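Local atomic coordinates of N2152 (Neocallimastix frontalis, PDB entry 5U22), a protein that probably hydrolyses arabinose-containing glycosides, as a fungal member of glycoside hydrolase family 39 built from a TIM barrel and a beta sandwich. Residues Y45-N50 with Q89-S94; I64-A69 with R98-L103. All coordinates share one frame; numbering follows the deposited sequence.

Overall arrangement
Contact 2 pairs the first two parallel strands of the TIM barrel, 66-70 and 98-102, and contact 1 ties the loop at 45-50 to the C-terminal part of helix 84-91, which connects those strands. The two centres are 10 Å apart and the contacts touch directly: Leu91 CD1 packs 3.6 Å from Val99 CB, Met67 CE reaches Leu47 N at 3.6 Å, and Tyr45 N probably donates a hydrogen bond to Arg68 O at 3.0 Å. A bound buffer molecule, BTB, lies close by, probably in the active-site pocket. The side chain of Arg68 in contact 2 is about 5 Å from BTB. The side chain of Ile48 in contact 1 is about 11 Å from it.

Contact 1 (Y45-N50 with Q89-S94); sequences YGLIEN and QRLKES
Segment 45-50 runs as an irregular loop past the C-terminal part of helix 84-91, coming nearest where the CA atoms of Glu49 and Arg90 lie 7.9 Å apart; Leu91 to Ser94 form a type I beta turn. Arg90 spans the gap. Its chain bends at chi3 (72°), turning the guanidinium onto the loop backbone, where NH1 donates to Ile48 O at 3.0 Å and 162°. The oxygen lies in the guanidinium plane, at its edge, while NH1 is tilted 26° from the carbonyl plane. Arg90 CD rests 3.4 Å from Glu49 O, and NH2 binds Pro52 O further along the same loop. A leucine in place of Arg90 would probably leave the carbonyls of Ile48 and Pro52 without their NH1 and NH2 donors and free the loop to shift. Leu47 splits its branches: CD1 comes obliquely to NH1, and CD2 meets Leu91 CD2 at 3.6 Å, the two leucine side chains lying alongside one another and running in opposite senses. Tyr55 of helix 55-58 touches Leu47, Arg90 and Leu91, while Met67 of strand 66-70 adjoins both leucines and Val99 of strand 98-102 packs on Leu91, joining loop and helix to the barrel wall.

Contact 2 (I64-A69 with R98-L103); sequences INVMRA and RVTIEL
Val66 to Ala69 pair in parallel with Arg98 to Ile101, the short strand axes approaching to 4.2 Å at an angle of 28°. The backbone ladder is tight: Arg98 N binds Asn65 O, Met67 N binds Arg98 O, Thr100 N reaches Met67 O at 2.7 Å, Ala69 N binds Thr100 O, and Glu102 N closes the series on Ala69 O. On the face bearing Met67 and Ala69, Val99 CG2 fits between the two, 4.0 Å from Met67 CB and 3.9 Å from Ala69 CB. A chi1 of 57° wedges Val99 CG1 between the backbone N and the carbonyl carbon and turns CG2, opposite the N, onto the neighbouring strand. The other face carries Val66, Arg68, Arg98 and Thr100. There Val66 CG1 packs 3.5 Å from Thr100 OG1, and Arg68 CG lies 3.9 Å from Thr100 CB.

The looser end is at Arg98, which is partly exposed. Its bent chain lays one guanidinium face over Val66 CG2, while NH1 donates to Asn65 OD1 at 3.2 Å, the oxygen near the guanidinium plane but the donor above the amide carbonyl plane; NH1 also binds Gly96 O.

At the opposite, buried end, the extended Arg68 sets its guanidinium face against the Glu102 carboxylate, the planes 35° apart. Glu102 OE2 lies 3.6 Å from Arg68 NH2 but well out of the guanidinium plane, so no N-H is directed at it and the salt bridge rests on charge alone. NE and NH1 form salt bridges with Glu143 and Glu246, and NH2 donates to Asn146 OD1. The arrangement is the right-handed beta-alpha-beta unit of a TIM barrel, placing Arg68 near the bound BTB, probably at the active-site end of the barrel.

Contact 1 (Y45-N50 with Q89-S94)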
ATOM      1  N   TYR A  45       7.192  -5.559  -7.143  1.00 16.26           N
ATOM      2  CA  TYR A  45       7.294  -6.256  -8.436  1.00 13.78           C
ATOM      3  C   TYR A  45       5.941  -6.332  -9.140  1.00 14.87           C
ATOM      4  O   TYR A  45       5.675  -7.261  -9.912  1.00 15.07           O
ATOM      5  CB  TYR A  45       7.863  -7.671  -8.293  1.00 13.24           C
ATOM      6  CG  TYR A  45       9.363  -7.784  -8.102  1.00 14.31           C
ATOM      7  CD1 TYR A  45       9.950  -7.529  -6.865  1.00 13.46           C
ATOM      8  CD2 TYR A  45      10.188  -8.208  -9.154  1.00 18.04           C
ATOM      9  CE1 TYR A  45      11.315  -7.677  -6.676  1.00 17.21           C
ATOM     10  CE2 TYR A  45      11.570  -8.348  -8.974  1.00 12.81           C
ATOM     11  CZ  TYR A  45      12.118  -8.092  -7.732  1.00 16.97           C
ATOM     12  OH  TYR A  45      13.477  -8.229  -7.543  1.00 16.10           O
ATOM     13  N   GLY A  46       5.052  -5.378  -8.846  1.00 14.62           N
ATOM     14  CA  GLY A  46       3.734  -5.415  -9.447  1.00 15.33           C
ATOM     15  C   GLY A  46       3.727  -4.949 -10.877  1.00 15.70           C
ATOM     16  O   GLY A  46       2.832  -5.323 -11.638  1.00 17.82           O
ATOM     17  N   LEU A  47       4.716  -4.145 -11.250  1.00 12.73           N
ATOM     18  CA  LEU A  47       4.894  -3.660 -12.609  1.00 13.95           C
ATOM     19  C   LEU A  47       6.324  -3.969 -13.011  1.00 15.41           C
ATOM     20  O   LEU A  47       7.251  -3.624 -12.277  1.00 16.99           O
ATOM     21  CB  LEU A  47       4.628  -2.154 -12.695  1.00 16.12           C
ATOM     22  CG  LEU A  47       4.871  -1.468 -14.038  1.00 15.44           C
ATOM     23  CD1 LEU A  47       4.000  -2.084 -15.120  1.00 16.06           C
ATOM     24  CD2 LEU A  47       4.606   0.036 -13.917  1.00 16.89           C
ATOM     25  N   ILE A  48       6.507  -4.631 -14.151  1.00 14.25           N
ATOM     26  CA  ILE A  48       7.863  -4.917 -14.625  1.00 14.00           C
ATOM     27  C   ILE A  48       8.024  -4.420 -16.056  1.00 17.70           C
ATOM     28  O   ILE A  48       7.200  -3.635 -16.546  1.00 17.13           O
ATOM     29  CB  ILE A  48       8.199  -6.413 -14.496  1.00 13.25           C
ATOM     30  CG1 ILE A  48       7.223  -7.272 -15.310  1.00 15.28           C
ATOM     31  CG2 ILE A  48       8.167  -6.826 -13.012  1.00 14.97           C
ATOM     32  CD1 ILE A  48       7.535  -8.754 -15.195  1.00 14.35           C
ATOM     33  N   GLU A  49       9.092  -4.862 -16.731  1.00 16.45           N
ATOM     34  CA  GLU A  49       9.479  -4.230 -17.993  1.00 13.94           C
ATOM     35  C   GLU A  49       8.373  -4.335 -19.032  1.00 15.97           C
ATOM     36  O   GLU A  49       8.104  -3.369 -19.757  1.00 20.41           O
ATOM     37  CB  GLU A  49      10.774  -4.845 -18.532  1.00 17.94           C
ATOM     38  CG  GLU A  49      12.045  -4.427 -17.783  1.00 18.05           C
ATOM     39  CD  GLU A  49      12.383  -5.369 -16.640  1.00 20.44           C
ATOM     40  OE1 GLU A  49      11.472  -6.087 -16.171  1.00 16.95           O
ATOM     41  OE2 GLU A  49      13.568  -5.397 -16.220  1.00 17.82           O
ATOM     42  N   ASN A  50       7.720  -5.495 -19.131  1.00 17.68           N
ATOM     43  CA  ASN A  50       6.676  -5.629 -20.142  1.00 18.72           C
ATOM     44  C   ASN A  50       5.489  -6.456 -19.651  1.00 19.24           C
ATOM     45  O   ASN A  50       4.761  -7.029 -20.470  1.00 21.73           O
ATOM     46  CB  ASN A  50       7.252  -6.230 -21.439  1.00 18.92           C
ATOM     47  CG  ASN A  50       6.418  -5.881 -22.669  1.00 27.31           C
ATOM     48  OD1 ASN A  50       5.857  -4.789 -22.757  1.00 22.82           O
ATOM     49  ND2 ASN A  50       6.331  -6.811 -23.617  1.00 24.83           N
ATOM     50  N   GLN A  89      10.272   4.478 -16.092  1.00 14.68           N
ATOM     51  CA  GLN A  89       9.912   5.035 -17.395  1.00 17.94           C
ATOM     52  C   GLN A  89       8.476   4.687 -17.770  1.00 17.94           C
ATOM     53  O   GLN A  89       7.744   5.536 -18.294  1.00 16.36           O
ATOM     54  CB  GLN A  89      10.874   4.553 -18.479  1.00 21.34           C
ATOM     55  CG  GLN A  89      10.546   5.099 -19.870  1.00 22.52           C
ATOM     56  CD  GLN A  89      10.602   6.629 -19.972  1.00 37.24           C
ATOM     57  OE1 GLN A  89      11.573   7.262 -19.551  1.00 38.55           O
ATOM     58  NE2 GLN A  89       9.558   7.222 -20.551  1.00 38.09           N
ATOM     59  N   ARG A  90       8.053   3.445 -17.523  1.00 18.76           N
ATOM     60  CA  ARG A  90       6.660   3.104 -17.788  1.00 21.94           C
ATOM     61  C   ARG A  90       5.723   3.992 -16.983  1.00 21.00           C
ATOM     62  O   ARG A  90       4.693   4.444 -17.495  1.00 18.33           O
ATOM     63  CB  ARG A  90       6.387   1.629 -17.472  1.00 17.27           C
ATOM     64  CG  ARG A  90       7.271   0.649 -18.232  1.00 21.06           C
ATOM     65  CD  ARG A  90       6.683  -0.761 -18.192  1.00 19.93           C
ATOM     66  NE  ARG A  90       5.499  -0.851 -19.043  1.00 19.89           N
ATOM     67  CZ  ARG A  90       4.687  -1.904 -19.098  1.00 16.23           C
ATOM     68  NH1 ARG A  90       4.917  -2.974 -18.342  1.00 15.33           N
ATOM     69  NH2 ARG A  90       3.638  -1.885 -19.911  1.00 13.94           N
ATOM     70  N   LEU A  91       6.079   4.271 -15.726  1.00 19.23           N
ATOM     71  CA  LEU A  91       5.190   4.997 -14.823  1.00 18.36           C
ATOM     72  C   LEU A  91       5.030   6.466 -15.186  1.00 19.57           C
ATOM     73  O   LEU A  91       4.119   7.116 -14.657  1.00 22.57           O
ATOM     74  CB  LEU A  91       5.697   4.873 -13.380  1.00 15.99           C
ATOM     75  CG  LEU A  91       5.436   3.503 -12.746  1.00 15.66           C
ATOM     76  CD1 LEU A  91       6.195   3.359 -11.424  1.00 17.63           C
ATOM     77  CD2 LEU A  91       3.934   3.292 -12.534  1.00 17.78           C
ATOM     78  N   LYS A  92       5.881   7.007 -16.060  1.00 15.63           N
ATOM     79  CA  LYS A  92       5.688   8.386 -16.505  1.00 17.22           C
ATOM     80  C   LYS A  92       4.336   8.582 -17.165  1.00 19.24           C
ATOM     81  O   LYS A  92       3.837   9.712 -17.209  1.00 19.94           O
ATOM     82  CB  LYS A  92       6.804   8.797 -17.470  1.00 20.40           C
ATOM     83  CG  LYS A  92       8.149   9.024 -16.813  1.00 27.72           C
ATOM     84  N   GLU A  93       3.733   7.507 -17.677  1.00 20.60           N
ATOM     85  CA  GLU A  93       2.396   7.591 -18.247  1.00 21.51           C
ATOM     86  C   GLU A  93       1.338   7.853 -17.180  1.00 24.86           C
ATOM     87  O   GLU A  93       0.235   8.302 -17.514  1.00 26.92           O
ATOM     88  CB  GLU A  93       2.089   6.309 -19.022  1.00 23.39           C
ATOM     89  CG  GLU A  93       0.730   6.302 -19.700  1.00 26.52           C
ATOM     90  CD  GLU A  93       0.654   5.352 -20.884  1.00 31.56           C
ATOM     91  OE1 GLU A  93       1.537   4.471 -21.018  1.00 27.09           O
ATOM     92  OE2 GLU A  93      -0.296   5.495 -21.683  1.00 28.27           O
ATOM     93  N   SER A  94       1.658   7.609 -15.904  1.00 21.61           N
ATOM     94  CA  SER A  94       0.822   8.001 -14.769  1.00 19.64           C
ATOM     95  C   SER A  94       1.539   9.102 -14.000  1.00 24.13           C
ATOM     96  O   SER A  94       2.298   8.816 -13.061  1.00 20.78           O
ATOM     97  CB  SER A  94       0.537   6.807 -13.853  1.00 20.47           C
ATOM     98  OG  SER A  94      -0.114   5.777 -14.557  1.00 20.41           O
TER

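Contact 2 (I64-A69 with R98-L103)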
ATOM      1  N   ILE A  64      -2.224   4.616  -9.680  1.00 16.83           N
ATOM      2  CA  ILE A  64      -1.132   4.124  -8.847  1.00 17.20           C
ATOM      3  C   ILE A  64      -0.487   5.240  -8.035  1.00 18.45           C
ATOM      4  O   ILE A  64      -0.262   6.349  -8.532  1.00 18.10           O
ATOM      5  CB  ILE A  64      -0.094   3.439  -9.755  1.00 16.67           C
ATOM      6  CG1 ILE A  64      -0.678   2.165 -10.381  1.00 19.09           C
ATOM      7  CG2 ILE A  64       1.184   3.126  -8.983  1.00 19.89           C
ATOM      8  CD1 ILE A  64      -1.016   1.088  -9.354  1.00 20.89           C
ATOM      9  N   ASN A  65      -0.155   4.929  -6.775  1.00 15.60           N
ATOM     10  CA  ASN A  65       0.592   5.839  -5.917  1.00 16.46           C
ATOM     11  C   ASN A  65       2.081   5.531  -6.031  1.00 16.49           C
ATOM     12  O   ASN A  65       2.798   6.192  -6.789  1.00 16.29           O
ATOM     13  CB  ASN A  65       0.103   5.733  -4.466  1.00 13.07           C
ATOM     14  CG  ASN A  65       0.785   6.708  -3.546  1.00 18.68           C
ATOM     15  OD1 ASN A  65       1.143   7.821  -3.942  1.00 18.87           O
ATOM     16  ND2 ASN A  65       0.976   6.297  -2.299  1.00 17.47           N
ATOM     17  N   VAL A  66       2.561   4.514  -5.318  1.00 13.90           N
ATOM     18  CA  VAL A  66       3.982   4.181  -5.308  1.00 13.56           C
ATOM     19  C   VAL A  66       4.136   2.684  -5.517  1.00 16.59           C
ATOM     20  O   VAL A  66       3.574   1.889  -4.750  1.00 18.50           O
ATOM     21  CB  VAL A  66       4.677   4.597  -4.000  1.00 15.87           C
ATOM     22  CG1 VAL A  66       6.160   4.313  -4.106  1.00 18.35           C
ATOM     23  CG2 VAL A  66       4.440   6.065  -3.699  1.00 16.19           C
ATOM     24  N   MET A  67       4.909   2.299  -6.542  1.00 13.89           N
ATOM     25  CA  MET A  67       5.297   0.909  -6.730  1.00 16.81           C
ATOM     26  C   MET A  67       6.641   0.647  -6.057  1.00 13.85           C
ATOM     27  O   MET A  67       7.302   1.563  -5.562  1.00 15.14           O
ATOM     28  CB  MET A  67       5.384   0.563  -8.220  1.00 14.43           C
ATOM     29  CG  MET A  67       4.120   0.848  -8.998  1.00 13.42           C
ATOM     30  SD  MET A  67       2.684  -0.146  -8.508  1.00 16.19           S
ATOM     31  CE  MET A  67       3.031  -1.742  -9.247  1.00 14.18           C
ATOM     32  N   ARG A  68       7.073  -0.617  -6.070  1.00 13.36           N
ATOM     33  CA  ARG A  68       8.398  -0.998  -5.589  1.00 11.99           C
ATOM     34  C   ARG A  68       9.038  -1.940  -6.595  1.00 14.34           C
ATOM     35  O   ARG A  68       8.374  -2.826  -7.141  1.00 15.62           O
ATOM     36  CB  ARG A  68       8.314  -1.662  -4.207  1.00 13.04           C
ATOM     37  CG  ARG A  68       9.652  -1.952  -3.498  1.00 11.97           C
ATOM     38  CD  ARG A  68       9.304  -2.130  -2.022  1.00 19.88           C
ATOM     39  NE  ARG A  68      10.365  -2.514  -1.090  1.00 19.33           N
ATOM     40  CZ  ARG A  68      10.490  -3.734  -0.562  1.00 16.62           C
ATOM     41  NH1 ARG A  68       9.683  -4.724  -0.937  1.00 15.72           N
ATOM     42  NH2 ARG A  68      11.441  -3.971   0.331  1.00 21.74           N
ATOM     43  N   ALA A  69      10.323  -1.729  -6.857  1.00 11.62           N
ATOM     44  CA  ALA A  69      11.007  -2.492  -7.891  1.00 15.10           C
ATOM     45  C   ALA A  69      12.467  -2.639  -7.504  1.00 13.48           C
ATOM     46  O   ALA A  69      12.999  -1.801  -6.766  1.00 17.15           O
ATOM     47  CB  ALA A  69      10.882  -1.813  -9.268  1.00 16.24           C
ATOM     48  N   ARG A  98       5.015   7.084  -8.443  1.00 15.64           N
ATOM     49  CA  ARG A  98       6.442   6.957  -8.153  1.00 13.29           C
ATOM     50  C   ARG A  98       6.785   5.497  -7.915  1.00 15.13           C
ATOM     51  O   ARG A  98       5.908   4.638  -7.821  1.00 17.80           O
ATOM     52  CB  ARG A  98       6.877   7.769  -6.918  1.00 15.71           C
ATOM     53  CG  ARG A  98       7.087   9.242  -7.192  1.00 23.14           C
ATOM     54  CD  ARG A  98       5.885  10.029  -6.775  1.00 31.00           C
ATOM     55  NE  ARG A  98       5.691  10.019  -5.330  1.00 25.56           N
ATOM     56  CZ  ARG A  98       4.560   9.658  -4.732  1.00 29.15           C
ATOM     57  NH1 ARG A  98       3.509   9.265  -5.459  1.00 24.19           N
ATOM     58  NH2 ARG A  98       4.469   9.706  -3.407  1.00 26.34           N
ATOM     59  N   VAL A  99       8.076   5.206  -7.805  1.00 14.02           N
ATOM     60  CA  VAL A  99       8.503   3.827  -7.590  1.00 13.62           C
ATOM     61  C   VAL A  99       9.691   3.798  -6.634  1.00 14.43           C
ATOM     62  O   VAL A  99      10.636   4.587  -6.766  1.00 17.53           O
ATOM     63  CB  VAL A  99       8.823   3.110  -8.917  1.00 14.50           C
ATOM     64  CG1 VAL A  99       9.898   3.860  -9.726  1.00 15.88           C
ATOM     65  CG2 VAL A  99       9.226   1.676  -8.645  1.00 14.77           C
ATOM     66  N   THR A 100       9.626   2.892  -5.663  1.00 12.98           N
ATOM     67  CA  THR A 100      10.678   2.706  -4.670  1.00 14.41           C
ATOM     68  C   THR A 100      11.825   1.905  -5.279  1.00 14.47           C
ATOM     69  O   THR A 100      11.597   0.881  -5.929  1.00 15.48           O
ATOM     70  CB  THR A 100      10.113   1.956  -3.462  1.00 18.84           C
ATOM     71  OG1 THR A 100       9.034   2.705  -2.881  1.00 17.07           O
ATOM     72  CG2 THR A 100      11.192   1.694  -2.411  1.00 16.51           C
ATOM     73  N   ILE A 101      13.060   2.357  -5.047  1.00 16.10           N
ATOM     74  CA  ILE A 101      14.258   1.632  -5.471  1.00 14.56           C
ATOM     75  C   ILE A 101      14.698   0.677  -4.364  1.00 15.77           C
ATOM     76  O   ILE A 101      15.239   1.111  -3.345  1.00 14.59           O
ATOM     77  CB  ILE A 101      15.395   2.596  -5.813  1.00 13.18           C
ATOM     78  CG1 ILE A 101      14.976   3.512  -6.959  1.00 12.67           C
ATOM     79  CG2 ILE A 101      16.658   1.808  -6.158  1.00 13.90           C
ATOM     80  CD1 ILE A 101      15.841   4.749  -7.117  1.00 13.25           C
ATOM     81  N   GLU A 102      14.548  -0.625  -4.591  1.00 15.51           N
ATOM     82  CA  GLU A 102      14.967  -1.638  -3.608  1.00 13.61           C
ATOM     83  C   GLU A 102      16.407  -2.046  -3.913  1.00 12.83           C
ATOM     84  O   GLU A 102      16.668  -2.926  -4.734  1.00 12.73           O
ATOM     85  CB  GLU A 102      14.029  -2.839  -3.641  1.00 14.42           C
ATOM     86  CG  GLU A 102      14.273  -3.856  -2.502  1.00 13.71           C
ATOM     87  CD  GLU A 102      13.596  -5.204  -2.757  1.00 23.74           C
ATOM     88  OE1 GLU A 102      13.212  -5.468  -3.916  1.00 19.38           O
ATOM     89  OE2 GLU A 102      13.454  -5.997  -1.801  1.00 18.24           O
ATOM     90  N   LEU A 103      17.361  -1.398  -3.245  1.00 16.47           N
ATOM     91  CA  LEU A 103      18.769  -1.646  -3.553  1.00 13.33           C
ATOM     92  C   LEU A 103      19.191  -3.072  -3.218  1.00 16.29           C
ATOM     93  O   LEU A 103      20.104  -3.602  -3.862  1.00 15.59           O
ATOM     94  CB  LEU A 103      19.655  -0.651  -2.793  1.00 13.67           C
ATOM     95  CG  LEU A 103      19.533   0.822  -3.189  1.00 12.26           C
ATOM     96  CD1 LEU A 103      20.231   1.727  -2.168  1.00 16.19           C
ATOM     97  CD2 LEU A 103      20.137   1.030  -4.564  1.00 13.38           C
TER